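Local atomic coordinates of nucleoside permease NupG (Escherichia coli K-12, PDB entry 7DLA), a protein that carries purine and pyrimidine nucleosides across the bacterial inner membrane together with protons, drawing on the proton motive force. Residues M257-I262 with L313-Y318; I288-L293 with Y318-A323. The protein carries 1 engineered substitution. One frame throughout, in Å; residues are numbered along the deposited sequence.

Contact 1: residues M257-I262 with L313-Y318; sequences MSISQI and LSMIVY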
ATOM      1  N   MET A 257      -6.362   7.253 -11.810  1.00 58.26           N
ATOM      2  CA  MET A 257      -5.541   6.408 -10.960  1.00 57.05           C
ATOM      3  C   MET A 257      -6.260   5.136 -10.544  1.00 55.89           C
ATOM      4  O   MET A 257      -5.609   4.125 -10.327  1.00 56.05           O
ATOM      5  CB  MET A 257      -5.085   7.187  -9.720  1.00 57.64           C
ATOM      6  CG  MET A 257      -4.190   8.401 -10.023  1.00 58.29           C
ATOM      7  SD  MET A 257      -2.505   8.012 -10.622  1.00 62.93           S
ATOM      8  CE  MET A 257      -1.727   7.124  -9.273  1.00 57.96           C
ATOM      9  N   SER A 258      -7.585   5.147 -10.410  1.00 57.51           N
ATOM     10  CA  SER A 258      -8.264   3.928  -9.965  1.00 56.72           C
ATOM     11  C   SER A 258      -7.951   2.736 -10.871  1.00 55.91           C
ATOM     12  O   SER A 258      -7.786   1.602 -10.387  1.00 55.39           O
ATOM     13  CB  SER A 258      -9.762   4.165  -9.902  1.00 57.19           C
ATOM     14  OG  SER A 258     -10.226   4.467 -11.198  1.00 57.36           O
ATOM     15  N   ILE A 259      -7.844   2.984 -12.185  1.00 55.84           N
ATOM     16  CA  ILE A 259      -7.487   1.930 -13.127  1.00 55.31           C
ATOM     17  C   ILE A 259      -6.256   1.196 -12.652  1.00 55.37           C
ATOM     18  O   ILE A 259      -6.098  -0.003 -12.915  1.00 54.90           O
ATOM     19  CB  ILE A 259      -7.306   2.521 -14.534  1.00 54.67           C
ATOM     20  CG1 ILE A 259      -8.542   3.342 -14.890  1.00 54.47           C
ATOM     21  CG2 ILE A 259      -7.033   1.425 -15.556  1.00 53.94           C
ATOM     22  CD1 ILE A 259      -8.501   3.911 -16.265  1.00 54.85           C
ATOM     23  N   SER A 260      -5.409   1.874 -11.876  1.00 54.42           N
ATOM     24  CA  SER A 260      -4.280   1.206 -11.245  1.00 55.08           C
ATOM     25  C   SER A 260      -4.743   0.084 -10.318  1.00 56.17           C
ATOM     26  O   SER A 260      -4.287  -1.065 -10.447  1.00 56.04           O
ATOM     27  CB  SER A 260      -3.423   2.233 -10.502  1.00 55.19           C
ATOM     28  OG  SER A 260      -2.888   3.203 -11.409  1.00 55.51           O
ATOM     29  N   GLN A 261      -5.682   0.380  -9.402  1.00 55.08           N
ATOM     30  CA  GLN A 261      -6.159  -0.640  -8.463  1.00 55.40           C
ATOM     31  C   GLN A 261      -6.982  -1.702  -9.171  1.00 56.12           C
ATOM     32  O   GLN A 261      -6.895  -2.902  -8.851  1.00 56.12           O
ATOM     33  CB  GLN A 261      -6.995  -0.000  -7.378  1.00 54.76           C
ATOM     34  CG  GLN A 261      -6.555   1.381  -7.076  1.00 55.44           C
ATOM     35  CD  GLN A 261      -5.125   1.448  -6.690  1.00 55.47           C
ATOM     36  OE1 GLN A 261      -4.355   2.222  -7.252  1.00 56.05           O
ATOM     37  NE2 GLN A 261      -4.760   0.679  -5.681  1.00 55.86           N
ATOM     38  N   ILE A 262      -7.801  -1.262 -10.118  1.00 55.05           N
ATOM     39  CA  ILE A 262      -8.532  -2.179 -10.982  1.00 55.88           C
ATOM     40  C   ILE A 262      -7.579  -3.232 -11.551  1.00 55.65           C
ATOM     41  O   ILE A 262      -7.775  -4.451 -11.389  1.00 55.90           O
ATOM     42  CB  ILE A 262      -9.227  -1.384 -12.101  1.00 55.46           C
ATOM     43  CG1 ILE A 262     -10.207  -0.390 -11.525  1.00 55.06           C
ATOM     44  CG2 ILE A 262     -10.093  -2.286 -12.943  1.00 58.50           C
ATOM     45  CD1 ILE A 262     -10.989   0.331 -12.598  1.00 54.88           C
ATOM     46  N   LEU A 313      -2.403   3.335 -20.432  1.00 54.01           N
ATOM     47  CA  LEU A 313      -1.444   2.247 -20.567  1.00 53.42           C
ATOM     48  C   LEU A 313      -0.620   2.070 -19.311  1.00 53.96           C
ATOM     49  O   LEU A 313      -0.450   0.947 -18.822  1.00 53.22           O
ATOM     50  CB  LEU A 313      -0.548   2.512 -21.766  1.00 53.68           C
ATOM     51  CG  LEU A 313      -0.854   1.781 -23.064  1.00 53.35           C
ATOM     52  CD1 LEU A 313      -2.284   1.908 -23.493  1.00 53.01           C
ATOM     53  CD2 LEU A 313       0.023   2.448 -24.087  1.00 52.97           C
ATOM     54  N   SER A 314      -0.091   3.167 -18.782  1.00 52.63           N
ATOM     55  CA  SER A 314       0.655   3.084 -17.536  1.00 53.82           C
ATOM     56  C   SER A 314      -0.188   2.486 -16.422  1.00 54.05           C
ATOM     57  O   SER A 314       0.267   1.589 -15.707  1.00 55.16           O
ATOM     58  CB  SER A 314       1.164   4.454 -17.110  1.00 54.48           C
ATOM     59  OG  SER A 314       1.853   4.340 -15.874  1.00 55.01           O
ATOM     60  N   MET A 315      -1.393   3.021 -16.211  1.00 54.43           N
ATOM     61  CA  MET A 315      -2.293   2.400 -15.232  1.00 54.86           C
ATOM     62  C   MET A 315      -2.352   0.884 -15.333  1.00 54.09           C
ATOM     63  O   MET A 315      -2.130   0.179 -14.343  1.00 53.85           O
ATOM     64  CB  MET A 315      -3.697   2.979 -15.349  1.00 54.20           C
ATOM     65  CG  MET A 315      -3.868   4.300 -14.747  1.00 54.86           C
ATOM     66  SD  MET A 315      -2.741   5.618 -15.126  1.00 60.67           S
ATOM     67  CE  MET A 315      -2.220   5.971 -13.454  1.00 56.91           C
ATOM     68  N   ILE A 316      -2.670   0.378 -16.527  1.00 53.77           N
ATOM     69  CA  ILE A 316      -2.755  -1.070 -16.736  1.00 54.36           C
ATOM     70  C   ILE A 316      -1.447  -1.745 -16.315  1.00 54.42           C
ATOM     71  O   ILE A 316      -1.441  -2.741 -15.580  1.00 53.89           O
ATOM     72  CB  ILE A 316      -3.067  -1.382 -18.209  1.00 54.12           C
ATOM     73  CG1 ILE A 316      -4.425  -0.805 -18.633  1.00 52.44           C
ATOM     74  CG2 ILE A 316      -3.001  -2.905 -18.422  1.00 53.71           C
ATOM     75  CD1 ILE A 316      -5.530  -1.329 -17.840  1.00 51.90           C
ATOM     76  N   VAL A 317      -0.318  -1.201 -16.783  1.00 53.94           N
ATOM     77  CA  VAL A 317       0.977  -1.794 -16.464  1.00 54.48           C
ATOM     78  C   VAL A 317       1.221  -1.817 -14.966  1.00 56.03           C
ATOM     79  O   VAL A 317       1.927  -2.704 -14.447  1.00 57.53           O
ATOM     80  CB  VAL A 317       2.119  -1.073 -17.208  1.00 53.75           C
ATOM     81  CG1 VAL A 317       3.338  -1.937 -17.210  1.00 54.28           C
ATOM     82  CG2 VAL A 317       1.758  -0.889 -18.643  1.00 53.08           C
ATOM     83  N   TYR A 318       0.636  -0.869 -14.251  1.00 55.84           N
ATOM     84  CA  TYR A 318       0.874  -0.779 -12.816  1.00 56.99           C
ATOM     85  C   TYR A 318       0.466  -2.060 -12.095  1.00 57.85           C
ATOM     86  O   TYR A 318       1.076  -2.433 -11.089  1.00 58.15           O
ATOM     87  CB  TYR A 318       0.100   0.408 -12.231  1.00 56.79           C
ATOM     88  CG  TYR A 318       0.066   0.421 -10.729  1.00 57.47           C
ATOM     89  CD1 TYR A 318       1.125   0.926  -9.993  1.00 59.06           C
ATOM     90  CD2 TYR A 318      -0.996  -0.121 -10.046  1.00 57.46           C
ATOM     91  CE1 TYR A 318       1.090   0.929  -8.612  1.00 60.30           C
ATOM     92  CE2 TYR A 318      -1.035  -0.134  -8.679  1.00 58.60           C
ATOM     93  CZ  TYR A 318      -0.001   0.390  -7.965  1.00 60.38           C
ATOM     94  OH  TYR A 318      -0.085   0.363  -6.592  1.00 64.82           O
TER

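Contact 2: residues I288-L293 with Y318-A323; sequences IVAWIL and YGCAFA. Engineered in segment 318-323: A323 (natural residue Asp).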
ATOM      1  N   ILE A 288       9.721  -6.165 -12.652  1.00 59.80           N
ATOM      2  CA  ILE A 288      10.753  -5.136 -12.704  1.00 59.34           C
ATOM      3  C   ILE A 288      10.730  -4.390 -14.038  1.00 57.81           C
ATOM      4  O   ILE A 288      10.949  -3.178 -14.093  1.00 56.83           O
ATOM      5  CB  ILE A 288      12.119  -5.771 -12.429  1.00 60.80           C
ATOM      6  CG1 ILE A 288      12.369  -5.822 -10.935  1.00 61.09           C
ATOM      7  CG2 ILE A 288      13.201  -4.995 -13.104  1.00 66.06           C
ATOM      8  CD1 ILE A 288      13.495  -6.718 -10.598  1.00 62.34           C
ATOM      9  N   VAL A 289      10.484  -5.096 -15.132  1.00 58.13           N
ATOM     10  CA  VAL A 289      10.402  -4.421 -16.423  1.00 57.56           C
ATOM     11  C   VAL A 289       9.147  -3.558 -16.489  1.00 57.06           C
ATOM     12  O   VAL A 289       9.167  -2.429 -17.018  1.00 56.61           O
ATOM     13  CB  VAL A 289      10.465  -5.462 -17.560  1.00 56.78           C
ATOM     14  CG1 VAL A 289      10.006  -4.878 -18.899  1.00 55.68           C
ATOM     15  CG2 VAL A 289      11.870  -5.988 -17.664  1.00 58.03           C
ATOM     16  N   ALA A 290       8.040  -4.057 -15.930  1.00 57.21           N
ATOM     17  CA  ALA A 290       6.798  -3.295 -15.961  1.00 57.05           C
ATOM     18  C   ALA A 290       6.942  -1.952 -15.243  1.00 56.51           C
ATOM     19  O   ALA A 290       6.347  -0.959 -15.666  1.00 54.99           O
ATOM     20  CB  ALA A 290       5.667  -4.130 -15.356  1.00 57.71           C
ATOM     21  N   TRP A 291       7.721  -1.902 -14.154  1.00 56.66           N
ATOM     22  CA  TRP A 291       7.922  -0.615 -13.483  1.00 56.96           C
ATOM     23  C   TRP A 291       8.585   0.404 -14.404  1.00 55.81           C
ATOM     24  O   TRP A 291       8.239   1.599 -14.384  1.00 55.93           O
ATOM     25  CB  TRP A 291       8.739  -0.774 -12.202  1.00 58.19           C
ATOM     26  CG  TRP A 291       7.930  -1.226 -11.036  1.00 60.47           C
ATOM     27  CD1 TRP A 291       7.984  -2.434 -10.402  1.00 61.20           C
ATOM     28  CD2 TRP A 291       6.885  -0.478 -10.388  1.00 61.60           C
ATOM     29  NE1 TRP A 291       7.056  -2.469  -9.372  1.00 62.18           N
ATOM     30  CE2 TRP A 291       6.371  -1.283  -9.351  1.00 62.64           C
ATOM     31  CE3 TRP A 291       6.341   0.802 -10.581  1.00 61.06           C
ATOM     32  CZ2 TRP A 291       5.338  -0.854  -8.513  1.00 67.10           C
ATOM     33  CZ3 TRP A 291       5.308   1.231  -9.742  1.00 65.70           C
ATOM     34  CH2 TRP A 291       4.820   0.405  -8.723  1.00 65.90           C
ATOM     35  N   ILE A 292       9.561  -0.041 -15.197  1.00 56.07           N
ATOM     36  CA  ILE A 292      10.166   0.835 -16.198  1.00 55.34           C
ATOM     37  C   ILE A 292       9.077   1.431 -17.064  1.00 55.14           C
ATOM     38  O   ILE A 292       8.942   2.660 -17.172  1.00 53.89           O
ATOM     39  CB  ILE A 292      11.169   0.064 -17.073  1.00 54.98           C
ATOM     40  CG1 ILE A 292      12.265  -0.576 -16.230  1.00 55.00           C
ATOM     41  CG2 ILE A 292      11.753   0.998 -18.149  1.00 53.79           C
ATOM     42  CD1 ILE A 292      13.204  -1.424 -17.044  1.00 54.72           C
ATOM     43  N   LEU A 293       8.304   0.541 -17.706  1.00 54.22           N
ATOM     44  CA  LEU A 293       7.239   0.989 -18.605  1.00 54.16           C
ATOM     45  C   LEU A 293       6.279   1.956 -17.918  1.00 54.89           C
ATOM     46  O   LEU A 293       5.862   2.964 -18.506  1.00 54.60           O
ATOM     47  CB  LEU A 293       6.466  -0.201 -19.121  1.00 53.56           C
ATOM     48  CG  LEU A 293       6.910  -0.906 -20.373  1.00 53.01           C
ATOM     49  CD1 LEU A 293       6.427  -2.325 -20.228  1.00 53.78           C
ATOM     50  CD2 LEU A 293       6.231  -0.254 -21.551  1.00 52.87           C
ATOM     51  N   TYR A 318       0.636  -0.869 -14.251  1.00 55.84           N
ATOM     52  CA  TYR A 318       0.874  -0.779 -12.816  1.00 56.99           C
ATOM     53  C   TYR A 318       0.466  -2.060 -12.095  1.00 57.85           C
ATOM     54  O   TYR A 318       1.076  -2.433 -11.089  1.00 58.15           O
ATOM     55  CB  TYR A 318       0.100   0.408 -12.231  1.00 56.79           C
ATOM     56  CG  TYR A 318       0.066   0.421 -10.729  1.00 57.47           C
ATOM     57  CD1 TYR A 318       1.125   0.926  -9.993  1.00 59.06           C
ATOM     58  CD2 TYR A 318      -0.996  -0.121 -10.046  1.00 57.46           C
ATOM     59  CE1 TYR A 318       1.090   0.929  -8.612  1.00 60.30           C
ATOM     60  CE2 TYR A 318      -1.035  -0.134  -8.679  1.00 58.60           C
ATOM     61  CZ  TYR A 318      -0.001   0.390  -7.965  1.00 60.38           C
ATOM     62  OH  TYR A 318      -0.085   0.363  -6.592  1.00 64.82           O
ATOM     63  N   GLY A 319      -0.577  -2.730 -12.574  1.00 57.08           N
ATOM     64  CA  GLY A 319      -1.141  -3.812 -11.791  1.00 58.14           C
ATOM     65  C   GLY A 319      -0.224  -5.013 -11.752  1.00 59.98           C
ATOM     66  O   GLY A 319       0.083  -5.553 -10.684  1.00 62.06           O
ATOM     67  N   CYS A 320       0.203  -5.466 -12.923  1.00 60.42           N
ATOM     68  CA  CYS A 320       1.291  -6.425 -12.987  1.00 60.86           C
ATOM     69  C   CYS A 320       2.489  -5.940 -12.175  1.00 61.13           C
ATOM     70  O   CYS A 320       2.928  -6.612 -11.240  1.00 61.72           O
ATOM     71  CB  CYS A 320       1.650  -6.659 -14.450  1.00 61.69           C
ATOM     72  SG  CYS A 320       3.295  -7.176 -14.680  1.00 77.67           S
ATOM     73  N   ALA A 321       2.998  -4.737 -12.484  1.00 60.19           N
ATOM     74  CA  ALA A 321       4.182  -4.226 -11.788  1.00 60.71           C
ATOM     75  C   ALA A 321       4.095  -4.378 -10.268  1.00 61.39           C
ATOM     76  O   ALA A 321       5.061  -4.796  -9.626  1.00 61.41           O
ATOM     77  CB  ALA A 321       4.405  -2.761 -12.153  1.00 59.64           C
ATOM     78  N   PHE A 322       2.942  -4.058  -9.673  1.00 62.84           N
ATOM     79  CA  PHE A 322       2.785  -4.041  -8.215  1.00 62.57           C
ATOM     80  C   PHE A 322       2.470  -5.420  -7.636  1.00 62.59           C
ATOM     81  O   PHE A 322       2.979  -5.768  -6.563  1.00 63.57           O
ATOM     82  CB  PHE A 322       1.708  -3.003  -7.811  1.00 61.36           C
ATOM     83  CG  PHE A 322       1.582  -2.781  -6.307  1.00 62.67           C
ATOM     84  CD1 PHE A 322       1.013  -3.738  -5.473  1.00 66.89           C
ATOM     85  CD2 PHE A 322       2.134  -1.660  -5.719  1.00 62.74           C
ATOM     86  CE1 PHE A 322       0.932  -3.542  -4.084  1.00 64.80           C
ATOM     87  CE2 PHE A 322       2.061  -1.466  -4.337  1.00 62.95           C
ATOM     88  CZ  PHE A 322       1.461  -2.410  -3.520  1.00 63.70           C
ATOM     89  N   ALA A 323       1.656  -6.224  -8.317  1.00 62.67           N
ATOM     90  CA  ALA A 323       1.284  -7.512  -7.750  1.00 63.61           C
ATOM     91  C   ALA A 323       2.393  -8.550  -7.935  1.00 65.37           C
ATOM     92  O   ALA A 323       2.718  -9.306  -6.994  1.00 66.74           O
ATOM     93  CB  ALA A 323      -0.020  -7.990  -8.388  1.00 62.25           C
TER

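Contact 1: residues M257-I262 with L313-Y318
Two of the twelve membrane-spanning helices of the major facilitator fold, 248-268 and 306-326, run side by side here; within 257-262 and 313-318 the backbones are nearest at S260 and M315. The short segments share one general direction, 29° apart, with axes 7.3 Å from each other. S260 suits so close a passage because its side chain is short. Its CB lies 3.4 Å from Y318 CD2, oblique to the ring, while the S260 carbonyl O lies at the ring edge, in its plane. Y318 reaches it with CG anti to its backbone N (chi1 169°), which sends the ring across to the neighbouring helix; its hydroxyl is hydrogen-bonded to N228.

M315, a flexible thioether bent at both of its outer torsions, carries much of the rest of the contact. Its CB sits 3.7 Å from I259 CG2, the two side chains crossing at about a right angle, and its terminal CE comes to 3.5 Å from M257 SD, so two methionines meet sulfur to methyl. At the surface, I316 stretches CD1 to within 3.9 Å of I259 CG2.

No hydrogen bond joins the two segments directly. S260 OG, beside the M315 thioether, is satisfied instead by R294. Between the segments themselves the contact is thus apolar packing; polar links run through R294, which also bonds S314, and from S263 to the carbonyl of I316.

Contact 2: residues I288-L293 with Y318-A323
A290 and A321 face each other where 288-293 and 318-323 come nearest, their CB atoms 3.7 Å apart. Neither methyl is much of a bump, which is why the segment axes can come within 7.9 Å. Beside this meeting C320 SG, a modest projection, rests 3.9 Å from A290 CB.

The large shape is W291. Its indole extends from the flank of 288-293 and lies as a flat lid over A321: CB of A321 sits almost on the ring normal, over the centre of the five-membered ring, a CH-pi contact 3.7 Å from the centroid and 8° off the normal. The first torsion of W291 turns CG anti to its own carbonyl carbon, and this swings the indole out over the neighbouring segment.

These segments belong to two consecutive spans of the major facilitator fold, 281-300 and 306-326, joined by a short periplasmic turn, and they run in roughly opposing directions, at 139°.

Farther out, the six-membered part of the indole reaches Y318, W291 CH2 standing 3.8 Å from Y318 CE1, with the ring planes 88° apart in an oblique pairing. F322 packs alongside; its CB overlies one face of the Y318 ring, offset toward the rim, and lies 4.3 Å from W291 CZ2. Were W291 replaced by an alanine, the A321 methyl would probably lose the flat surface over it, and Y318 CE1 its neighbour CH2. Beyond the pair of segments, F295 sets its ring against W291, and S391 of helix 380-402 also touches the indole.

Helix 306-326 is common to both contacts: contact 1 sets it against 248-268 and contact 2 against 281-300, with centres about 10 Å apart. Y318 is the shared residue, its ring placed between S260 and W291. The two contacts also touch directly, V317 CG1 packing 3.5 Å from A290 O. R294, just past segment 288-293, ties the three helices together, giving hydrogen bonds to S260 and S314 and touching Y318. Y318 itself extends the network to N228. Segment 318-323 ends at A323, an engineered residue replacing the natural aspartate, so a carboxylate of the transporter is missing here.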